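Local coordinates for Yop proteins translocation protein H (Yersinia pestis, PDB 1Z21), which may regulate assembly of the type III secretion injectisome by controlling secretion or polymerisation of the needle subunit YscF, and contributes to plague virulence, at residues Gln79-Ile84 and Leu99-Leu104; Ala26-Leu31 and Glu74-Gln79. One frame throughout, in Å; residues are numbered along the deposited sequence.

Contact 1: Gln79-Ile84 and Leu99-Leu104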
ATOM      1  N   GLN A  79       5.889  -0.953   2.000  1.00 15.94           N
ATOM      2  CA  GLN A  79       6.663  -0.920   0.759  1.00 16.40           C
ATOM      3  C   GLN A  79       6.383   0.336  -0.070  1.00 16.78           C
ATOM      4  O   GLN A  79       7.292   0.907  -0.643  1.00 16.75           O
ATOM      5  CB  GLN A  79       6.447  -2.195  -0.056  1.00 16.77           C
ATOM      6  CG  GLN A  79       7.357  -2.287  -1.301  1.00 17.01           C
ATOM      7  CD  GLN A  79       8.840  -2.357  -0.956  1.00 18.78           C
ATOM      8  OE1 GLN A  79       9.220  -2.912   0.085  1.00 19.67           O
ATOM      9  NE2 GLN A  79       9.685  -1.807  -1.834  1.00 17.66           N
ATOM     10  N   VAL A  80       5.136   0.786  -0.109  1.00 17.05           N
ATOM     11  CA  VAL A  80       4.794   2.049  -0.752  1.00 17.37           C
ATOM     12  C   VAL A  80       5.662   3.187  -0.180  1.00 18.97           C
ATOM     13  O   VAL A  80       6.230   3.989  -0.929  1.00 18.45           O
ATOM     14  CB  VAL A  80       3.277   2.378  -0.606  1.00 17.01           C
ATOM     15  CG1 VAL A  80       2.980   3.818  -0.980  1.00 16.02           C
ATOM     16  CG2 VAL A  80       2.434   1.446  -1.468  1.00 16.56           C
ATOM     17  N   LEU A  81       5.757   3.257   1.144  1.00 20.62           N
ATOM     18  CA  LEU A  81       6.569   4.286   1.799  1.00 22.74           C
ATOM     19  C   LEU A  81       8.019   4.277   1.311  1.00 24.30           C
ATOM     20  O   LEU A  81       8.613   5.337   1.141  1.00 24.25           O
ATOM     21  CB  LEU A  81       6.544   4.119   3.321  1.00 23.06           C
ATOM     22  CG  LEU A  81       5.379   4.775   4.068  1.00 24.60           C
ATOM     23  CD1 LEU A  81       5.345   4.276   5.482  1.00 25.57           C
ATOM     24  CD2 LEU A  81       5.484   6.293   4.060  1.00 25.74           C
ATOM     25  N   GLU A  82       8.592   3.091   1.106  1.00 26.26           N
ATOM     26  CA  GLU A  82       9.974   2.981   0.617  1.00 28.16           C
ATOM     27  C   GLU A  82      10.225   3.692  -0.718  1.00 29.39           C
ATOM     28  O   GLU A  82      11.344   4.139  -0.978  1.00 29.91           O
ATOM     29  CB  GLU A  82      10.406   1.515   0.483  1.00 28.48           C
ATOM     30  CG  GLU A  82      10.713   0.799   1.782  1.00 30.18           C
ATOM     31  CD  GLU A  82      11.896   1.394   2.542  1.00 31.86           C
ATOM     32  OE1 GLU A  82      12.480   2.390   2.079  1.00 34.24           O
ATOM     33  OE2 GLU A  82      12.242   0.862   3.608  1.00 34.39           O
ATOM     34  N   GLY A  83       9.198   3.766  -1.566  1.00 30.38           N
ATOM     35  CA  GLY A  83       9.287   4.437  -2.850  1.00 31.24           C
ATOM     36  C   GLY A  83       8.776   5.870  -2.899  1.00 32.00           C
ATOM     37  O   GLY A  83       8.669   6.440  -3.978  1.00 32.58           O
ATOM     38  N   ILE A  84       8.445   6.451  -1.748  1.00 32.62           N
ATOM     39  CA  ILE A  84       8.085   7.867  -1.671  1.00 33.35           C
ATOM     40  C   ILE A  84       8.911   8.553  -0.578  1.00 33.92           C
ATOM     41  O   ILE A  84       8.547   9.626  -0.086  1.00 34.82           O
ATOM     42  CB  ILE A  84       6.559   8.042  -1.435  1.00 33.24           C
ATOM     43  CG1 ILE A  84       6.145   7.519  -0.052  1.00 33.21           C
ATOM     44  CG2 ILE A  84       5.770   7.318  -2.515  1.00 33.81           C
ATOM     45  CD1 ILE A  84       4.656   7.653   0.254  1.00 33.20           C
ATOM     46  N   LEU A  99      -0.446   9.856   6.121  1.00 17.57           N
ATOM     47  CA  LEU A  99      -1.647   9.044   5.945  1.00 17.95           C
ATOM     48  C   LEU A  99      -1.366   7.567   6.173  1.00 16.59           C
ATOM     49  O   LEU A  99      -2.122   6.873   6.846  1.00 15.93           O
ATOM     50  CB  LEU A  99      -2.164   9.190   4.514  1.00 18.86           C
ATOM     51  CG  LEU A  99      -3.594   9.608   4.270  1.00 22.26           C
ATOM     52  CD1 LEU A  99      -3.985  10.769   5.182  1.00 22.94           C
ATOM     53  CD2 LEU A  99      -3.702   9.994   2.799  1.00 22.58           C
ATOM     54  N   ILE A 100      -0.283   7.087   5.564  1.00 16.18           N
ATOM     55  CA  ILE A 100       0.095   5.690   5.652  1.00 15.80           C
ATOM     56  C   ILE A 100       0.377   5.324   7.086  1.00 15.74           C
ATOM     57  O   ILE A 100      -0.081   4.300   7.589  1.00 15.16           O
ATOM     58  CB  ILE A 100       1.315   5.403   4.760  1.00 16.15           C
ATOM     59  CG1 ILE A 100       0.869   5.394   3.298  1.00 16.23           C
ATOM     60  CG2 ILE A 100       1.960   4.066   5.148  1.00 16.04           C
ATOM     61  CD1 ILE A 100       2.014   5.244   2.310  1.00 17.18           C
ATOM     62  N   ASN A 101       1.118   6.182   7.764  1.00 15.85           N
ATOM     63  CA  ASN A 101       1.453   5.914   9.139  1.00 16.88           C
ATOM     64  C   ASN A 101       0.222   5.893  10.063  1.00 16.45           C
ATOM     65  O   ASN A 101       0.183   5.101  10.987  1.00 15.97           O
ATOM     66  CB  ASN A 101       2.570   6.854   9.589  1.00 17.78           C
ATOM     67  CG  ASN A 101       3.923   6.509   8.905  1.00 21.05           C
ATOM     68  OD1 ASN A 101       4.392   5.356   8.958  1.00 24.69           O
ATOM     69  ND2 ASN A 101       4.522   7.488   8.236  1.00 27.24           N
ATOM     70  N   LYS A 102      -0.787   6.713   9.779  1.00 16.14           N
ATOM     71  CA  LYS A 102      -2.028   6.679  10.558  1.00 16.29           C
ATOM     72  C   LYS A 102      -2.793   5.371  10.340  1.00 15.57           C
ATOM     73  O   LYS A 102      -3.307   4.789  11.288  1.00 15.93           O
ATOM     74  CB  LYS A 102      -2.911   7.893  10.240  1.00 17.04           C
ATOM     75  CG  LYS A 102      -2.327   9.185  10.751  1.00 19.41           C
ATOM     76  CD  LYS A 102      -3.350  10.248  10.890  1.00 21.83           C
ATOM     77  CE  LYS A 102      -2.723  11.553  11.338  1.00 22.68           C
ATOM     78  NZ  LYS A 102      -2.313  11.503  12.758  1.00 24.05           N
ATOM     79  N   GLU A 103      -2.854   4.894   9.097  1.00 14.56           N
ATOM     80  CA  GLU A 103      -3.458   3.584   8.821  1.00 13.68           C
ATOM     81  C   GLU A 103      -2.677   2.441   9.463  1.00 13.61           C
ATOM     82  O   GLU A 103      -3.275   1.511   9.977  1.00 13.09           O
ATOM     83  CB  GLU A 103      -3.609   3.339   7.317  1.00 13.84           C
ATOM     84  CG  GLU A 103      -4.256   1.995   6.946  1.00 11.94           C
ATOM     85  CD  GLU A 103      -5.672   1.798   7.495  1.00 14.92           C
ATOM     86  OE1 GLU A 103      -6.356   2.794   7.817  1.00 14.29           O
ATOM     87  OE2 GLU A 103      -6.111   0.632   7.585  1.00 14.85           O
ATOM     88  N   LEU A 104      -1.346   2.501   9.440  1.00 13.64           N
ATOM     89  CA  LEU A 104      -0.554   1.450  10.055  1.00 13.82           C
ATOM     90  C   LEU A 104      -0.836   1.386  11.562  1.00 14.23           C
ATOM     91  O   LEU A 104      -0.883   0.312  12.130  1.00 13.59           O
ATOM     92  CB  LEU A 104       0.942   1.622   9.770  1.00 13.54           C
ATOM     93  CG  LEU A 104       1.347   1.241   8.343  1.00 14.61           C
ATOM     94  CD1 LEU A 104       2.748   1.695   8.052  1.00 16.16           C
ATOM     95  CD2 LEU A 104       1.255  -0.248   8.115  1.00 14.17           C
TER
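Leu81 and Ile100 mark the nearest backbone approach, their CA atoms 7.7 Å apart, where the C-terminal part of helix 71-82 and the chain leading on to Ile84 meet the middle of helix 94-107. No hydrogen bond passes between Gln79-Ile84 and Leu99-Leu104, and side chains alone bridge them. Leu81 and Ile100 overlap lengthwise, pointing opposite ways. The CD1 branch of Leu81 presses on CG2 of Ile100 at 3.4 Å, closer than carbons usually sit, while its CD2 branch lies near the other end of Ile100, 4.0 Å from CD1. With CG1 of Ile100 beside the backbone N and anti to the carbonyl carbon (chi1 -74°) and its chain then extended, CD1 is carried forward to three neighbours. Besides Leu81 it meets CG1 of Val80 at 3.7 Å, and CD1 of Ile84, which comes tip to tip at 4.1 Å. Asn101 takes part from the border, its OD1 lying 3.8 Å from CD1 of Leu81. Leu77, one turn before Leu81, carries the same packing onward against Ile100 and Leu104. This join between the last two helices of the five-helix YopR core domain is thus apolar apart from one amide oxygen at its edge, and depends on the fit of methyl groups on branched aliphatic side chains, with no directional bond to fix its register.

Contact 2: Ala26-Leu31 and Glu74-Gln79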
ATOM      1  N   ALA A  26      12.134  -7.192  -3.517  1.00 18.16           N
ATOM      2  CA  ALA A  26      11.989  -6.897  -4.932  1.00 17.63           C
ATOM      3  C   ALA A  26      10.625  -7.372  -5.405  1.00 17.02           C
ATOM      4  O   ALA A  26       9.957  -6.690  -6.172  1.00 16.67           O
ATOM      5  CB  ALA A  26      13.107  -7.544  -5.736  1.00 18.05           C
ATOM      6  N   VAL A  27      10.185  -8.521  -4.897  1.00 16.14           N
ATOM      7  CA  VAL A  27       8.875  -9.048  -5.234  1.00 15.35           C
ATOM      8  C   VAL A  27       7.803  -8.142  -4.638  1.00 14.82           C
ATOM      9  O   VAL A  27       6.822  -7.805  -5.289  1.00 14.36           O
ATOM     10  CB  VAL A  27       8.706 -10.493  -4.732  1.00 15.84           C
ATOM     11  CG1 VAL A  27       7.292 -10.978  -4.981  1.00 16.45           C
ATOM     12  CG2 VAL A  27       9.720 -11.415  -5.431  1.00 15.22           C
ATOM     13  N   LEU A  28       8.006  -7.741  -3.391  1.00 14.99           N
ATOM     14  CA  LEU A  28       7.059  -6.850  -2.736  1.00 14.73           C
ATOM     15  C   LEU A  28       6.989  -5.484  -3.435  1.00 14.67           C
ATOM     16  O   LEU A  28       5.925  -4.881  -3.514  1.00 14.47           O
ATOM     17  CB  LEU A  28       7.415  -6.708  -1.259  1.00 14.92           C
ATOM     18  CG  LEU A  28       6.399  -5.972  -0.382  1.00 14.07           C
ATOM     19  CD1 LEU A  28       5.044  -6.649  -0.395  1.00 15.71           C
ATOM     20  CD2 LEU A  28       6.941  -5.888   1.028  1.00 14.94           C
ATOM     21  N   GLU A  29       8.107  -5.013  -3.974  1.00 15.00           N
ATOM     22  CA  GLU A  29       8.116  -3.757  -4.723  1.00 15.66           C
ATOM     23  C   GLU A  29       7.283  -3.869  -6.005  1.00 15.66           C
ATOM     24  O   GLU A  29       6.520  -2.964  -6.354  1.00 15.56           O
ATOM     25  CB  GLU A  29       9.561  -3.335  -5.028  1.00 16.20           C
ATOM     26  CG  GLU A  29       9.706  -2.168  -5.995  1.00 17.29           C
ATOM     27  CD  GLU A  29       9.095  -0.885  -5.478  1.00 19.24           C
ATOM     28  OE1 GLU A  29       8.855  -0.772  -4.251  1.00 18.63           O
ATOM     29  OE2 GLU A  29       8.852   0.008  -6.306  1.00 18.59           O
ATOM     30  N   VAL A  30       7.398  -4.986  -6.715  1.00 15.85           N
ATOM     31  CA  VAL A  30       6.490  -5.214  -7.845  1.00 15.61           C
ATOM     32  C   VAL A  30       5.011  -5.151  -7.399  1.00 15.63           C
ATOM     33  O   VAL A  30       4.179  -4.469  -8.020  1.00 15.51           O
ATOM     34  CB  VAL A  30       6.780  -6.570  -8.558  1.00 16.05           C
ATOM     35  CG1 VAL A  30       5.832  -6.750  -9.728  1.00 16.28           C
ATOM     36  CG2 VAL A  30       8.214  -6.624  -9.045  1.00 16.55           C
ATOM     37  N   LEU A  31       4.688  -5.838  -6.303  1.00 15.19           N
ATOM     38  CA  LEU A  31       3.329  -5.813  -5.748  1.00 14.81           C
ATOM     39  C   LEU A  31       2.876  -4.394  -5.409  1.00 14.60           C
ATOM     40  O   LEU A  31       1.724  -4.025  -5.659  1.00 13.66           O
ATOM     41  CB  LEU A  31       3.253  -6.689  -4.501  1.00 14.02           C
ATOM     42  CG  LEU A  31       3.055  -8.193  -4.768  1.00 12.93           C
ATOM     43  CD1 LEU A  31       3.435  -9.060  -3.560  1.00 12.94           C
ATOM     44  CD2 LEU A  31       1.640  -8.470  -5.167  1.00 13.55           C
ATOM     45  N   GLU A  74      -0.550  -4.237   5.350  1.00 14.16           N
ATOM     46  CA  GLU A  74       0.585  -3.762   6.133  1.00 14.77           C
ATOM     47  C   GLU A  74       1.875  -3.820   5.325  1.00 13.86           C
ATOM     48  O   GLU A  74       2.619  -2.865   5.291  1.00 13.15           O
ATOM     49  CB  GLU A  74       0.730  -4.584   7.410  1.00 15.40           C
ATOM     50  CG  GLU A  74      -0.385  -4.325   8.415  1.00 18.26           C
ATOM     51  CD  GLU A  74      -0.456  -5.367   9.513  1.00 22.86           C
ATOM     52  OE1 GLU A  74       0.247  -6.395   9.431  1.00 24.20           O
ATOM     53  OE2 GLU A  74      -1.233  -5.150  10.459  1.00 28.37           O
ATOM     54  N   ALA A  75       2.103  -4.935   4.637  1.00 13.43           N
ATOM     55  CA  ALA A  75       3.291  -5.075   3.790  1.00 12.92           C
ATOM     56  C   ALA A  75       3.292  -4.086   2.641  1.00 13.13           C
ATOM     57  O   ALA A  75       4.309  -3.460   2.352  1.00 13.60           O
ATOM     58  CB  ALA A  75       3.379  -6.496   3.256  1.00 12.79           C
ATOM     59  N   ILE A  76       2.155  -3.963   1.965  1.00 12.84           N
ATOM     60  CA  ILE A  76       2.013  -3.025   0.868  1.00 12.77           C
ATOM     61  C   ILE A  76       2.271  -1.592   1.330  1.00 12.67           C
ATOM     62  O   ILE A  76       3.036  -0.881   0.708  1.00 12.06           O
ATOM     63  CB  ILE A  76       0.630  -3.169   0.186  1.00 12.91           C
ATOM     64  CG1 ILE A  76       0.541  -4.511  -0.573  1.00 12.49           C
ATOM     65  CG2 ILE A  76       0.338  -1.979  -0.734  1.00 13.99           C
ATOM     66  CD1 ILE A  76       1.372  -4.605  -1.849  1.00 13.21           C
ATOM     67  N   LEU A  77       1.647  -1.183   2.427  1.00 12.66           N
ATOM     68  CA  LEU A  77       1.779   0.184   2.940  1.00 12.58           C
ATOM     69  C   LEU A  77       3.237   0.535   3.237  1.00 13.28           C
ATOM     70  O   LEU A  77       3.715   1.586   2.833  1.00 13.67           O
ATOM     71  CB  LEU A  77       0.899   0.392   4.198  1.00 12.24           C
ATOM     72  CG  LEU A  77      -0.606   0.569   3.924  1.00 13.30           C
ATOM     73  CD1 LEU A  77      -1.393   0.495   5.229  1.00 14.93           C
ATOM     74  CD2 LEU A  77      -0.863   1.865   3.200  1.00 13.92           C
ATOM     75  N   LEU A  78       3.929  -0.369   3.920  1.00 14.10           N
ATOM     76  CA  LEU A  78       5.337  -0.192   4.253  1.00 14.81           C
ATOM     77  C   LEU A  78       6.177  -0.106   2.978  1.00 15.51           C
ATOM     78  O   LEU A  78       7.037   0.756   2.861  1.00 16.27           O
ATOM     79  CB  LEU A  78       5.820  -1.313   5.178  1.00 15.67           C
ATOM     80  CG  LEU A  78       5.239  -1.179   6.594  1.00 16.26           C
ATOM     81  CD1 LEU A  78       5.426  -2.426   7.426  1.00 18.45           C
ATOM     82  CD2 LEU A  78       5.839   0.000   7.306  1.00 18.80           C
ATOM     83  N   GLN A  79       5.889  -0.953   2.000  1.00 15.94           N
ATOM     84  CA  GLN A  79       6.663  -0.920   0.759  1.00 16.40           C
ATOM     85  C   GLN A  79       6.383   0.336  -0.070  1.00 16.78           C
ATOM     86  O   GLN A  79       7.292   0.907  -0.643  1.00 16.75           O
ATOM     87  CB  GLN A  79       6.447  -2.195  -0.056  1.00 16.77           C
ATOM     88  CG  GLN A  79       7.357  -2.287  -1.301  1.00 17.01           C
ATOM     89  CD  GLN A  79       8.840  -2.357  -0.956  1.00 18.78           C
ATOM     90  OE1 GLN A  79       9.220  -2.912   0.085  1.00 19.67           O
ATOM     91  NE2 GLN A  79       9.685  -1.807  -1.834  1.00 17.66           N
TER
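Gln79 reaches across from helix 71-82 to Leu28 and Glu29 on helix 25-43, where the axes of the two short segments pass 9.3 Å apart and nearly perpendicular. Its CB lies against the leucine, 3.8 Å from CG of Leu28, and the two side chains lie alongside, antiparallel to each other. CG, anti to the backbone N (chi1 -174°), sits over the backbone carbonyl O of Leu28 at 3.7 Å and also near OE1 of Glu29. The chain then bends at chi2, which turns the amide along helix 25-43: OE1 of Gln79 stays on the leucine side, 3.9 Å from CD2 of Leu28, while NE2 faces the glutamate. There NE2 donates a hydrogen bond of 2.8 Å to OE1 of Glu29, almost straight at 171°. The acceptor lies in the amide plane of Gln79 and offers its anti lone pair, with the carboxylate plane turned 70° from the amide. Arg36, two turns further along helix 25-43, forms a salt bridge with the same oxygen and hydrogen-bonds to the main-chain O of Gln79, so amide and guanidinium both grip OE1 of Glu29. Beside this polar edge the contact is apolar: CD1 of Leu28 lies 4.0 Å from CB of Ala75, and CD1 of Ile76 reaches CB of Leu31 at 3.9 Å. Leu31 and Ile76 also pack on Trp14 of helix 6-19. Helices stacked crosswise on a shared apolar core, with a hydrogen bond at its border, are what this contact contributes to the five-helix core domain of YopR, which resembles one domain of the secretion regulator YopN.

Overall arrangement
Helix 71-82 is common to both contacts: contact 2 sets it across helix 25-43, and contact 1 joins its C-terminal end to helix 94-107. Each is partly buried, and their centres lie about 10 Å apart. Contact 2 buries more surface, 295 against 187 Å², and has three buried residues among those touching, where contact 1 has two. Their chemistry diverges too. An amide-carboxylate bond borders the apolar patch of contact 2, whereas contact 1 has no cross-segment hydrogen bond. Gln79 belongs to both ranges but works in contact 2 alone. Between them, Leu78 packs on Leu104 and Leu77 on Glu103, making the two interfaces continuous around one helix.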